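Type III secretion system effector protein ExoU (Pseudomonas fluorescens, PDB 4QMK) acts as a type III effector, probably a patatin-like phospholipase A2, whose phosphatidylinositol 4,5-bisphosphate-binding domain directs it to the plasma membrane. Local coordinates at residues P66-L71 with V99-S104; A225-L230 with V258-N263; K329-I334 with S379-T384. All coordinates share one frame; numbering follows the deposited sequence.

Contact 1 of 3, residues P66-L71 with V99-S104; sequences PAHLVL and VVSGSS
His68 swings its ring out trans to its own backbone N (chi1 -174°), while Ser101 turns OG back beside its N (chi1 -62°), and on the sheet face they share the two groups meet. NE2 of His68 lies 2.6 Å from OG of Ser101 in a hydrogen bond whose proton could sit on either atom; the hydroxyl comes in at the ring edge, close to the ring plane. Val70, two residues on, lays CG2 3.6 Å above one face of the His68 imidazole, toward its rim. Beneath the side chains the two strands run parallel in a regular ladder. Its bonds alternate between the strands, from Val99 N to Ala67 O, Leu69 N to Val99 O and Ser101 N to Leu69 O, and then Leu71 N reaches Ser101 O at 2.7 Å. These are the two strands of a beta-alpha-beta unit at the centre of the patatin-like sheet, and helix 81-90 between them packs on the other face, where Leu69 and Leu71 touch Met84. The last rung, Ser103 N to Leu71 O at 2.8 Å, holds the strand just where it runs into Ser104, whose positive phi and Gly-x-Ser-x-Gly setting, begun by Gly102, are consistent with a nucleophile elbow. Backbone O of Ser104 accepts a hydrogen bond from Ser277 OG.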
ATOM      1  N   PRO A  66       7.942 -29.101  15.933  1.00 35.03           N
ATOM      2  CA  PRO A  66       8.274 -27.827  15.292  1.00 34.94           C
ATOM      3  C   PRO A  66       7.126 -27.054  14.675  1.00 33.02           C
ATOM      4  O   PRO A  66       6.365 -27.603  13.911  1.00 35.38           O
ATOM      5  CB  PRO A  66       9.258 -28.217  14.207  1.00 33.90           C
ATOM      6  CG  PRO A  66       9.873 -29.454  14.707  1.00 34.71           C
ATOM      7  CD  PRO A  66       8.786 -30.188  15.442  1.00 33.90           C
ATOM      8  N   ALA A  67       7.017 -25.780  15.069  1.00 30.40           N
ATOM      9  CA  ALA A  67       6.049 -24.838  14.520  1.00 29.01           C
ATOM     10  C   ALA A  67       6.716 -23.840  13.542  1.00 26.68           C
ATOM     11  O   ALA A  67       6.059 -23.268  12.678  1.00 27.98           O
ATOM     12  CB  ALA A  67       5.383 -24.080  15.640  1.00 27.27           C
ATOM     13  N   HIS A  68       8.012 -23.647  13.667  1.00 23.72           N
ATOM     14  CA  HIS A  68       8.713 -22.751  12.787  1.00 25.30           C
ATOM     15  C   HIS A  68       9.915 -23.490  12.137  1.00 23.41           C
ATOM     16  O   HIS A  68      10.730 -24.077  12.809  1.00 23.30           O
ATOM     17  CB  HIS A  68       9.129 -21.544  13.633  1.00 26.25           C
ATOM     18  CG  HIS A  68       9.749 -20.431  12.867  1.00 28.24           C
ATOM     19  ND1 HIS A  68      10.243 -19.303  13.477  1.00 32.87           N
ATOM     20  CD2 HIS A  68       9.965 -20.260  11.547  1.00 31.83           C
ATOM     21  CE1 HIS A  68      10.724 -18.477  12.562  1.00 32.65           C
ATOM     22  NE2 HIS A  68      10.591 -19.045  11.381  1.00 29.34           N
ATOM     23  N   LEU A  69       9.986 -23.497  10.832  1.00 23.31           N
ATOM     24  CA  LEU A  69      11.107 -24.122  10.108  1.00 24.15           C
ATOM     25  C   LEU A  69      11.952 -22.972   9.597  1.00 22.27           C
ATOM     26  O   LEU A  69      11.440 -22.078   8.907  1.00 22.02           O
ATOM     27  CB  LEU A  69      10.583 -24.957   8.960  1.00 25.31           C
ATOM     28  CG  LEU A  69      11.569 -25.617   8.024  1.00 27.86           C
ATOM     29  CD1 LEU A  69      12.566 -26.528   8.738  1.00 29.57           C
ATOM     30  CD2 LEU A  69      10.776 -26.448   7.019  1.00 28.15           C
ATOM     31  N   VAL A  70      13.219 -22.938   9.975  1.00 20.09           N
ATOM     32  CA  VAL A  70      14.074 -21.845   9.541  1.00 20.05           C
ATOM     33  C   VAL A  70      15.146 -22.396   8.642  1.00 20.56           C
ATOM     34  O   VAL A  70      15.921 -23.236   9.078  1.00 20.15           O
ATOM     35  CB  VAL A  70      14.779 -21.152  10.760  1.00 19.59           C
ATOM     36  CG1 VAL A  70      15.634 -20.001  10.301  1.00 18.99           C
ATOM     37  CG2 VAL A  70      13.746 -20.644  11.773  1.00 20.05           C
ATOM     38  N   LEU A  71      15.242 -21.894   7.426  1.00 22.94           N
ATOM     39  CA  LEU A  71      16.308 -22.341   6.452  1.00 27.49           C
ATOM     40  C   LEU A  71      17.381 -21.274   6.247  1.00 30.24           C
ATOM     41  O   LEU A  71      17.128 -20.277   5.601  1.00 29.45           O
ATOM     42  CB  LEU A  71      15.668 -22.705   5.090  1.00 27.53           C
ATOM     43  CG  LEU A  71      14.462 -23.643   5.189  1.00 28.88           C
ATOM     44  CD1 LEU A  71      13.898 -24.000   3.855  1.00 31.97           C
ATOM     45  CD2 LEU A  71      14.871 -24.912   5.889  1.00 31.49           C
ATOM     46  N   VAL A  99       5.065 -21.661  10.078  1.00 29.49           N
ATOM     47  CA  VAL A  99       5.731 -20.567   9.458  1.00 28.43           C
ATOM     48  C   VAL A  99       7.036 -21.098   8.929  1.00 30.50           C
ATOM     49  O   VAL A  99       7.745 -21.863   9.612  1.00 32.25           O
ATOM     50  CB  VAL A  99       6.087 -19.513  10.503  1.00 28.22           C
ATOM     51  CG1 VAL A  99       6.549 -18.236   9.844  1.00 28.30           C
ATOM     52  CG2 VAL A  99       4.910 -19.230  11.395  1.00 29.07           C
ATOM     53  N   VAL A 100       7.371 -20.710   7.723  1.00 30.13           N
ATOM     54  CA  VAL A 100       8.632 -21.118   7.178  1.00 30.06           C
ATOM     55  C   VAL A 100       9.470 -19.878   6.914  1.00 27.33           C
ATOM     56  O   VAL A 100       9.004 -18.955   6.258  1.00 26.31           O
ATOM     57  CB  VAL A 100       8.436 -21.896   5.880  1.00 30.03           C
ATOM     58  CG1 VAL A 100       9.792 -22.363   5.352  1.00 29.97           C
ATOM     59  CG2 VAL A 100       7.517 -23.057   6.144  1.00 30.95           C
ATOM     60  N   SER A 101      10.697 -19.866   7.412  1.00 24.63           N
ATOM     61  CA  SER A 101      11.576 -18.737   7.125  1.00 24.95           C
ATOM     62  C   SER A 101      12.731 -19.168   6.288  1.00 24.49           C
ATOM     63  O   SER A 101      13.304 -20.252   6.483  1.00 24.51           O
ATOM     64  CB  SER A 101      12.102 -18.140   8.409  1.00 23.94           C
ATOM     65  OG  SER A 101      11.019 -17.660   9.167  1.00 24.60           O
ATOM     66  N   GLY A 102      13.117 -18.321   5.373  1.00 24.61           N
ATOM     67  CA  GLY A 102      14.216 -18.670   4.500  1.00 25.66           C
ATOM     68  C   GLY A 102      15.148 -17.533   4.388  1.00 27.08           C
ATOM     69  O   GLY A 102      14.733 -16.420   4.127  1.00 26.91           O
ATOM     70  N   SER A 103      16.414 -17.797   4.582  1.00 31.44           N
ATOM     71  CA  SER A 103      17.406 -16.723   4.526  1.00 38.89           C
ATOM     72  C   SER A 103      18.289 -16.805   3.325  1.00 39.93           C
ATOM     73  O   SER A 103      18.657 -17.893   2.884  1.00 38.22           O
ATOM     74  CB  SER A 103      18.288 -16.725   5.752  1.00 42.41           C
ATOM     75  OG  SER A 103      19.438 -16.036   5.376  1.00 54.35           O
ATOM     76  N   SER A 104      18.621 -15.651   2.783  1.00 44.90           N
ATOM     77  CA  SER A 104      19.462 -15.588   1.564  1.00 54.83           C
ATOM     78  C   SER A 104      18.953 -16.559   0.517  1.00 48.26           C
ATOM     79  O   SER A 104      17.761 -16.523   0.193  1.00 47.01           O
ATOM     80  CB  SER A 104      20.943 -15.826   1.879  1.00 55.83           C
ATOM     81  OG  SER A 104      21.372 -14.816   2.761  1.00 59.21           O
TER

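Contact 2 of 3, residues A225-L230 with V258-N263; sequences ATFRDL and VVFNAN
Phe227, in the first turn of helix 227-236, comes up against the chain leaving strand 254-260, its CA 4.8 Å from the CA of Ala262, and no hydrogen bond joins the two segments. The helix starts with a capping box: Thr226 is the N-cap, its N donating to Asp229 OD2 at 3.1 Å, while Asp229 N returns a weak bond to Thr226 OG1 at 3.3 Å. The first of these bonds meets OD2 from above the carboxylate plane, 42° out of it, and the same oxygen also takes a salt bridge from Arg218. Phe227 CB points toward the other segment, with CG beside the residue's own N (chi1 -67°), and the ring lays one face against main chain rather than against another ring. Asn261 N sits over the ring centre, 3.9 Å above the plane, and CD1 of Phe227 is 3.5 Å from Asn261 CA. At the far end of the ring, Phe227 CZ presses on Phe260 CB at 3.3 Å, a tight approach. The Phe260 ring itself leads away, to Met268 and to helix 270-278, where Ala273 is touched by both phenylalanines. Phe227 thus links the start of helix 227-236 to the end of strand 254-260, an edge strand of the mixed sheet within this chain, and to helix 270-278. The Asn261 amide is engaged elsewhere: OD1 accepts from Leu264 N and, weakly, from Asn263 N, and ND2 donates to Asn244 OD1 on strand 242-251. Phe227 CB rests 3.7 Å from Ala262 N, and the methyl CB of Ala262 lies 3.9 Å from the carbonyl O of Phe227.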
ATOM      1  N   ALA A 225       1.464 -15.362  -5.899  1.00 40.67           N
ATOM      2  CA  ALA A 225       1.103 -15.312  -4.485  1.00 42.73           C
ATOM      3  C   ALA A 225       1.895 -14.224  -3.733  1.00 41.78           C
ATOM      4  O   ALA A 225       3.084 -13.991  -4.012  1.00 39.58           O
ATOM      5  CB  ALA A 225       1.354 -16.654  -3.831  1.00 43.99           C
ATOM      6  N   THR A 226       1.213 -13.553  -2.811  1.00 39.54           N
ATOM      7  CA  THR A 226       1.854 -12.591  -1.938  1.00 38.66           C
ATOM      8  C   THR A 226       1.934 -13.177  -0.556  1.00 37.64           C
ATOM      9  O   THR A 226       1.346 -14.220  -0.278  1.00 42.11           O
ATOM     10  CB  THR A 226       1.082 -11.286  -1.835  1.00 40.45           C
ATOM     11  OG1 THR A 226      -0.268 -11.558  -1.418  1.00 41.79           O
ATOM     12  CG2 THR A 226       1.089 -10.555  -3.162  1.00 41.72           C
ATOM     13  N   PHE A 227       2.651 -12.490   0.321  1.00 32.80           N
ATOM     14  CA  PHE A 227       2.780 -12.897   1.700  1.00 29.27           C
ATOM     15  C   PHE A 227       1.432 -12.874   2.397  1.00 29.74           C
ATOM     16  O   PHE A 227       1.165 -13.720   3.218  1.00 27.22           O
ATOM     17  CB  PHE A 227       3.750 -11.961   2.455  1.00 29.86           C
ATOM     18  CG  PHE A 227       5.185 -12.066   1.999  1.00 25.58           C
ATOM     19  CD1 PHE A 227       6.010 -12.986   2.521  1.00 25.09           C
ATOM     20  CD2 PHE A 227       5.672 -11.241   1.055  1.00 26.51           C
ATOM     21  CE1 PHE A 227       7.321 -13.109   2.099  1.00 24.80           C
ATOM     22  CE2 PHE A 227       6.999 -11.348   0.621  1.00 26.58           C
ATOM     23  CZ  PHE A 227       7.815 -12.268   1.154  1.00 24.41           C
ATOM     24  N   ARG A 228       0.581 -11.915   2.052  1.00 33.25           N
ATOM     25  CA  ARG A 228      -0.735 -11.822   2.672  1.00 39.27           C
ATOM     26  C   ARG A 228      -1.601 -12.987   2.266  1.00 42.90           C
ATOM     27  O   ARG A 228      -2.437 -13.409   3.050  1.00 47.68           O
ATOM     28  CB  ARG A 228      -1.497 -10.509   2.352  1.00 46.05           C
ATOM     29  CG  ARG A 228      -2.642 -10.243   3.357  1.00 54.03           C
ATOM     30  CD  ARG A 228      -3.745  -9.292   2.866  1.00 63.74           C
ATOM     31  NE  ARG A 228      -3.299  -7.916   2.593  1.00 73.92           N
ATOM     32  CZ  ARG A 228      -3.029  -6.991   3.530  1.00 75.64           C
ATOM     33  NH1 ARG A 228      -3.098  -7.285   4.828  1.00 78.50           N
ATOM     34  NH2 ARG A 228      -2.645  -5.772   3.168  1.00 69.13           N
ATOM     35  N   ASP A 229      -1.460 -13.466   1.031  1.00 42.57           N
ATOM     36  CA  ASP A 229      -2.247 -14.596   0.594  1.00 43.70           C
ATOM     37  C   ASP A 229      -1.901 -15.772   1.425  1.00 40.81           C
ATOM     38  O   ASP A 229      -2.780 -16.515   1.854  1.00 42.59           O
ATOM     39  CB  ASP A 229      -1.960 -14.964  -0.865  1.00 50.17           C
ATOM     40  CG  ASP A 229      -2.507 -13.973  -1.829  1.00 57.55           C
ATOM     41  OD1 ASP A 229      -3.519 -13.308  -1.487  1.00 68.48           O
ATOM     42  OD2 ASP A 229      -1.917 -13.832  -2.927  1.00 61.28           O
ATOM     43  N   LEU A 230      -0.602 -15.993   1.583  1.00 38.06           N
ATOM     44  CA  LEU A 230      -0.127 -17.114   2.361  1.00 37.87           C
ATOM     45  C   LEU A 230      -0.692 -17.087   3.779  1.00 36.76           C
ATOM     46  O   LEU A 230      -1.277 -18.052   4.212  1.00 38.08           O
ATOM     47  CB  LEU A 230       1.409 -17.162   2.347  1.00 38.94           C
ATOM     48  CG  LEU A 230       2.054 -17.683   1.049  1.00 37.85           C
ATOM     49  CD1 LEU A 230       3.555 -17.809   1.207  1.00 39.00           C
ATOM     50  CD2 LEU A 230       1.516 -19.033   0.669  1.00 35.79           C
ATOM     51  N   VAL A 258      17.274  -7.266   5.775  1.00 26.15           N
ATOM     52  CA  VAL A 258      16.125  -7.051   4.939  1.00 27.55           C
ATOM     53  C   VAL A 258      15.096  -8.111   5.333  1.00 27.06           C
ATOM     54  O   VAL A 258      15.454  -9.264   5.544  1.00 32.05           O
ATOM     55  CB  VAL A 258      16.518  -7.196   3.492  1.00 29.64           C
ATOM     56  CG1 VAL A 258      15.346  -6.975   2.576  1.00 30.87           C
ATOM     57  CG2 VAL A 258      17.622  -6.231   3.183  1.00 34.31           C
ATOM     58  N   VAL A 259      13.835  -7.735   5.471  1.00 26.66           N
ATOM     59  CA  VAL A 259      12.787  -8.702   5.895  1.00 25.32           C
ATOM     60  C   VAL A 259      11.471  -8.520   5.140  1.00 23.64           C
ATOM     61  O   VAL A 259      10.861  -7.446   5.160  1.00 24.26           O
ATOM     62  CB  VAL A 259      12.498  -8.547   7.411  1.00 26.09           C
ATOM     63  CG1 VAL A 259      11.410  -9.508   7.872  1.00 25.72           C
ATOM     64  CG2 VAL A 259      13.779  -8.720   8.214  1.00 25.07           C
ATOM     65  N   PHE A 260      11.064  -9.555   4.451  1.00 22.46           N
ATOM     66  CA  PHE A 260       9.801  -9.557   3.763  1.00 23.12           C
ATOM     67  C   PHE A 260       8.898 -10.535   4.497  1.00 22.73           C
ATOM     68  O   PHE A 260       9.326 -11.623   4.818  1.00 25.60           O
ATOM     69  CB  PHE A 260       9.989 -10.063   2.355  1.00 24.01           C
ATOM     70  CG  PHE A 260      10.909  -9.231   1.502  1.00 22.83           C
ATOM     71  CD1 PHE A 260      10.458  -8.063   0.919  1.00 25.74           C
ATOM     72  CD2 PHE A 260      12.148  -9.651   1.233  1.00 22.13           C
ATOM     73  CE1 PHE A 260      11.293  -7.277   0.156  1.00 26.32           C
ATOM     74  CE2 PHE A 260      13.005  -8.893   0.457  1.00 24.45           C
ATOM     75  CZ  PHE A 260      12.575  -7.699  -0.075  1.00 25.95           C
ATOM     76  N   ASN A 261       7.666 -10.157   4.749  1.00 23.00           N
ATOM     77  CA  ASN A 261       6.658 -11.018   5.371  1.00 24.53           C
ATOM     78  C   ASN A 261       5.265 -10.334   5.360  1.00 26.67           C
ATOM     79  O   ASN A 261       5.118  -9.211   4.851  1.00 26.31           O
ATOM     80  CB  ASN A 261       7.065 -11.376   6.792  1.00 26.35           C
ATOM     81  CG  ASN A 261       7.164 -10.147   7.731  1.00 27.77           C
ATOM     82  OD1 ASN A 261       6.547  -9.084   7.512  1.00 27.58           O
ATOM     83  ND2 ASN A 261       7.962 -10.298   8.762  1.00 25.80           N
ATOM     84  N   ALA A 262       4.257 -10.970   5.937  1.00 28.81           N
ATOM     85  CA  ALA A 262       2.893 -10.423   5.839  1.00 31.69           C
ATOM     86  C   ALA A 262       2.709  -9.111   6.583  1.00 36.98           C
ATOM     87  O   ALA A 262       1.851  -8.300   6.221  1.00 40.22           O
ATOM     88  CB  ALA A 262       1.874 -11.427   6.302  1.00 31.47           C
ATOM     89  N   ASN A 263       3.515  -8.888   7.605  0.50 39.73           N
ATOM     90  CA  ASN A 263       3.391  -7.671   8.383  0.50 42.35           C
ATOM     91  C   ASN A 263       4.046  -6.426   7.743  0.50 41.85           C
ATOM     92  O   ASN A 263       3.440  -5.350   7.726  0.50 44.67           O
ATOM     93  CB  ASN A 263       3.867  -7.935   9.813  0.50 46.03           C
ATOM     94  CG  ASN A 263       2.891  -8.830  10.594  0.50 52.82           C
ATOM     95  OD1 ASN A 263       1.882  -9.321  10.048  0.50 55.14           O
ATOM     96  ND2 ASN A 263       3.191  -9.053  11.871  0.50 54.00           N
TER

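Contact 3 of 3, residues K329-I334 with S379-T384; sequences KDEALI and SEQTVT
Gln381 reaches across to 329-334 along its whole length, and its CB already lies 3.4 Å from the carbonyl O of Ala332. CG stands beside the backbone N (chi1 -75°), from where the extended chain runs back along Ala332 and Glu331; CG itself passes 3.7 Å from Glu331 OE2. At CD the amide slides over the Glu331 carboxylate, the two planes only 16° apart and stacked, with Gln381 CD 3.7 Å from Glu331 OE1. The tip oxygen, Gln381 OE1, then accepts a hydrogen bond from Ala332 N at 2.8 Å, the donor tilted 28° from the carbonyl plane, and also lies near the Ala332 methyl. Gln381 is the first residue after helix 374-380 and comes just before strand 382-389; its side chain supplies a carbonyl for Ala332 N ahead of the parallel pairing. From there the backbone takes over: Ile334 N donates to Gln381 O at 3.0 Å and Val383 N to Ile334 O at 2.9 Å, joining strands 332-337 and 382-389 in the mixed sheet. Side chains meet on both faces of the pair. Ile334 CB lies 3.8 Å from Thr382 OG1, a hydroxyl that bonds back to Phe378 O in the preceding helix. On the other face Leu333 CD1 meets Val383 CG1 at 3.7 Å, and His425 of helix 408-431 touches both residues. Glu331, though buried, has its OE2 in a salt bridge with Arg429 of that same helix, so the carboxylate probably stays ionised, a charged plate lying against the neutral Gln381 amide.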
ATOM      1  N   LYS A 329       5.846 -22.564  25.085  1.00 65.94           N
ATOM      2  CA  LYS A 329       7.101 -22.352  24.375  1.00 65.40           C
ATOM      3  C   LYS A 329       7.046 -22.932  22.998  1.00 59.42           C
ATOM      4  O   LYS A 329       6.681 -24.076  22.831  1.00 60.50           O
ATOM      5  CB  LYS A 329       8.259 -22.986  25.136  1.00 76.77           C
ATOM      6  CG  LYS A 329       8.778 -22.140  26.288  1.00 92.15           C
ATOM      7  CD  LYS A 329       9.943 -22.815  27.013  1.00 82.87           C
ATOM      8  CE  LYS A 329      10.386 -22.011  28.238  1.00 88.03           C
ATOM      9  NZ  LYS A 329      11.313 -22.762  29.140  1.00 86.67           N
ATOM     10  N   ASP A 330       7.433 -22.141  22.009  1.00 58.83           N
ATOM     11  CA  ASP A 330       7.449 -22.607  20.642  1.00 61.04           C
ATOM     12  C   ASP A 330       8.715 -23.379  20.330  1.00 45.79           C
ATOM     13  O   ASP A 330       9.761 -23.139  20.891  1.00 43.45           O
ATOM     14  CB  ASP A 330       7.326 -21.433  19.681  1.00 76.19           C
ATOM     15  CG  ASP A 330       5.932 -20.863  19.645  1.00 91.89           C
ATOM     16  OD1 ASP A 330       5.016 -21.571  19.124  1.00 86.91           O
ATOM     17  OD2 ASP A 330       5.768 -19.703  20.117  1.00 84.16           O
ATOM     18  N   GLU A 331       8.590 -24.329  19.433  1.00 37.02           N
ATOM     19  CA  GLU A 331       9.710 -25.090  19.009  1.00 34.23           C
ATOM     20  C   GLU A 331      10.042 -24.649  17.573  1.00 32.52           C
ATOM     21  O   GLU A 331       9.142 -24.431  16.735  1.00 32.51           O
ATOM     22  CB  GLU A 331       9.373 -26.574  19.076  1.00 33.61           C
ATOM     23  CG  GLU A 331      10.481 -27.516  18.601  1.00 43.44           C
ATOM     24  CD  GLU A 331      11.564 -27.819  19.627  1.00 39.25           C
ATOM     25  OE1 GLU A 331      11.545 -27.236  20.726  1.00 44.25           O
ATOM     26  OE2 GLU A 331      12.441 -28.657  19.314  1.00 38.22           O
ATOM     27  N   ALA A 332      11.331 -24.508  17.296  1.00 26.08           N
ATOM     28  CA  ALA A 332      11.770 -24.240  15.966  1.00 24.55           C
ATOM     29  C   ALA A 332      12.613 -25.430  15.464  1.00 23.86           C
ATOM     30  O   ALA A 332      13.066 -26.264  16.267  1.00 23.98           O
ATOM     31  CB  ALA A 332      12.606 -22.996  15.955  1.00 23.39           C
ATOM     32  N   LEU A 333      12.798 -25.505  14.156  1.00 21.36           N
ATOM     33  CA  LEU A 333      13.781 -26.392  13.594  1.00 24.17           C
ATOM     34  C   LEU A 333      14.598 -25.441  12.740  1.00 25.02           C
ATOM     35  O   LEU A 333      14.075 -24.817  11.802  1.00 27.38           O
ATOM     36  CB  LEU A 333      13.148 -27.485  12.735  1.00 26.43           C
ATOM     37  CG  LEU A 333      14.145 -28.413  12.052  1.00 27.31           C
ATOM     38  CD1 LEU A 333      15.020 -29.138  13.043  1.00 26.49           C
ATOM     39  CD2 LEU A 333      13.352 -29.450  11.293  1.00 30.35           C
ATOM     40  N   ILE A 334      15.869 -25.281  13.071  1.00 23.05           N
ATOM     41  CA  ILE A 334      16.696 -24.317  12.387  1.00 22.44           C
ATOM     42  C   ILE A 334      17.654 -25.119  11.629  1.00 21.56           C
ATOM     43  O   ILE A 334      18.370 -25.927  12.210  1.00 22.49           O
ATOM     44  CB  ILE A 334      17.433 -23.413  13.417  1.00 22.00           C
ATOM     45  CG1 ILE A 334      16.387 -22.641  14.221  1.00 24.13           C
ATOM     46  CG2 ILE A 334      18.382 -22.472  12.700  1.00 21.29           C
ATOM     47  CD1 ILE A 334      16.886 -22.003  15.534  1.00 25.24           C
ATOM     48  N   SER A 379      20.178 -23.119  19.970  1.00 36.40           N
ATOM     49  CA  SER A 379      21.151 -24.114  19.509  1.00 35.66           C
ATOM     50  C   SER A 379      20.671 -25.534  19.742  1.00 32.15           C
ATOM     51  O   SER A 379      21.040 -26.402  19.013  1.00 31.07           O
ATOM     52  CB  SER A 379      22.580 -23.854  20.053  1.00 40.14           C
ATOM     53  OG  SER A 379      22.781 -24.424  21.305  1.00 44.51           O
ATOM     54  N   GLU A 380      19.827 -25.771  20.744  1.00 30.20           N
ATOM     55  CA  GLU A 380      19.236 -27.091  20.943  1.00 29.24           C
ATOM     56  C   GLU A 380      18.256 -27.401  19.808  1.00 27.49           C
ATOM     57  O   GLU A 380      18.006 -28.586  19.472  1.00 26.41           O
ATOM     58  CB  GLU A 380      18.452 -27.129  22.257  1.00 35.42           C
ATOM     59  CG  GLU A 380      19.299 -27.255  23.521  1.00 43.43           C
ATOM     60  CD  GLU A 380      18.543 -26.879  24.804  1.00 54.72           C
ATOM     61  OE1 GLU A 380      17.315 -26.646  24.752  1.00 71.00           O
ATOM     62  OE2 GLU A 380      19.179 -26.794  25.876  1.00 66.90           O
ATOM     63  N   GLN A 381      17.691 -26.351  19.223  1.00 23.45           N
ATOM     64  CA  GLN A 381      16.724 -26.505  18.180  1.00 23.35           C
ATOM     65  C   GLN A 381      17.338 -26.460  16.798  1.00 24.09           C
ATOM     66  O   GLN A 381      16.628 -26.395  15.803  1.00 21.39           O
ATOM     67  CB  GLN A 381      15.686 -25.419  18.326  1.00 23.17           C
ATOM     68  CG  GLN A 381      14.747 -25.731  19.477  1.00 25.18           C
ATOM     69  CD  GLN A 381      13.974 -24.531  19.993  1.00 25.19           C
ATOM     70  OE1 GLN A 381      13.224 -23.878  19.273  1.00 28.26           O
ATOM     71  NE2 GLN A 381      14.118 -24.280  21.247  1.00 26.59           N
ATOM     72  N   THR A 382      18.670 -26.451  16.742  1.00 24.86           N
ATOM     73  CA  THR A 382      19.377 -26.298  15.499  1.00 26.26           C
ATOM     74  C   THR A 382      19.843 -27.657  15.038  1.00 27.58           C
ATOM     75  O   THR A 382      20.334 -28.419  15.864  1.00 28.92           O
ATOM     76  CB  THR A 382      20.608 -25.415  15.702  1.00 28.06           C
ATOM     77  OG1 THR A 382      20.180 -24.075  16.013  1.00 32.60           O
ATOM     78  CG2 THR A 382      21.459 -25.406  14.502  1.00 27.06           C
ATOM     79  N   VAL A 383      19.694 -27.960  13.742  1.00 25.89           N
ATOM     80  CA  VAL A 383      20.222 -29.206  13.195  1.00 25.80           C
ATOM     81  C   VAL A 383      21.206 -28.864  12.087  1.00 27.23           C
ATOM     82  O   VAL A 383      20.934 -28.013  11.210  1.00 27.48           O
ATOM     83  CB  VAL A 383      19.082 -30.153  12.701  1.00 25.26           C
ATOM     84  CG1 VAL A 383      18.366 -29.590  11.511  1.00 23.78           C
ATOM     85  CG2 VAL A 383      19.611 -31.528  12.394  1.00 26.66           C
ATOM     86  N   THR A 384      22.339 -29.550  12.103  1.00 29.26           N
ATOM     87  CA  THR A 384      23.443 -29.296  11.151  1.00 31.03           C
ATOM     88  C   THR A 384      23.564 -30.420  10.120  1.00 31.87           C
ATOM     89  O   THR A 384      23.970 -31.518  10.434  1.00 32.53           O
ATOM     90  CB  THR A 384      24.773 -29.132  11.913  1.00 32.01           C
ATOM     91  OG1 THR A 384      24.639 -28.035  12.853  1.00 36.58           O
ATOM     92  CG2 THR A 384      25.893 -28.843  10.976  1.00 32.38           C
TER

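Overall arrangement
From the N terminus the three contacts close in series, none nesting within or crossing another. Contact 1 closes the excursion through helix 81-90, contact 2 the one through helix 227-236 and the antiparallel strands 242-251 and 254-260, and contact 3 a longer, mostly unmodelled span that returns through helix 374-380. All three reach the same mixed sheet. Contacts 1 and 3 touch directly, because strand 68-72 pairs with strand 332-337: His68 O and Val70 N both bond to the backbone of Leu333. Contact 2 stays about 7 Å from contact 1 at the nearest atoms, with strand 242-251 between, and its centre is about 23 Å from that of contact 3.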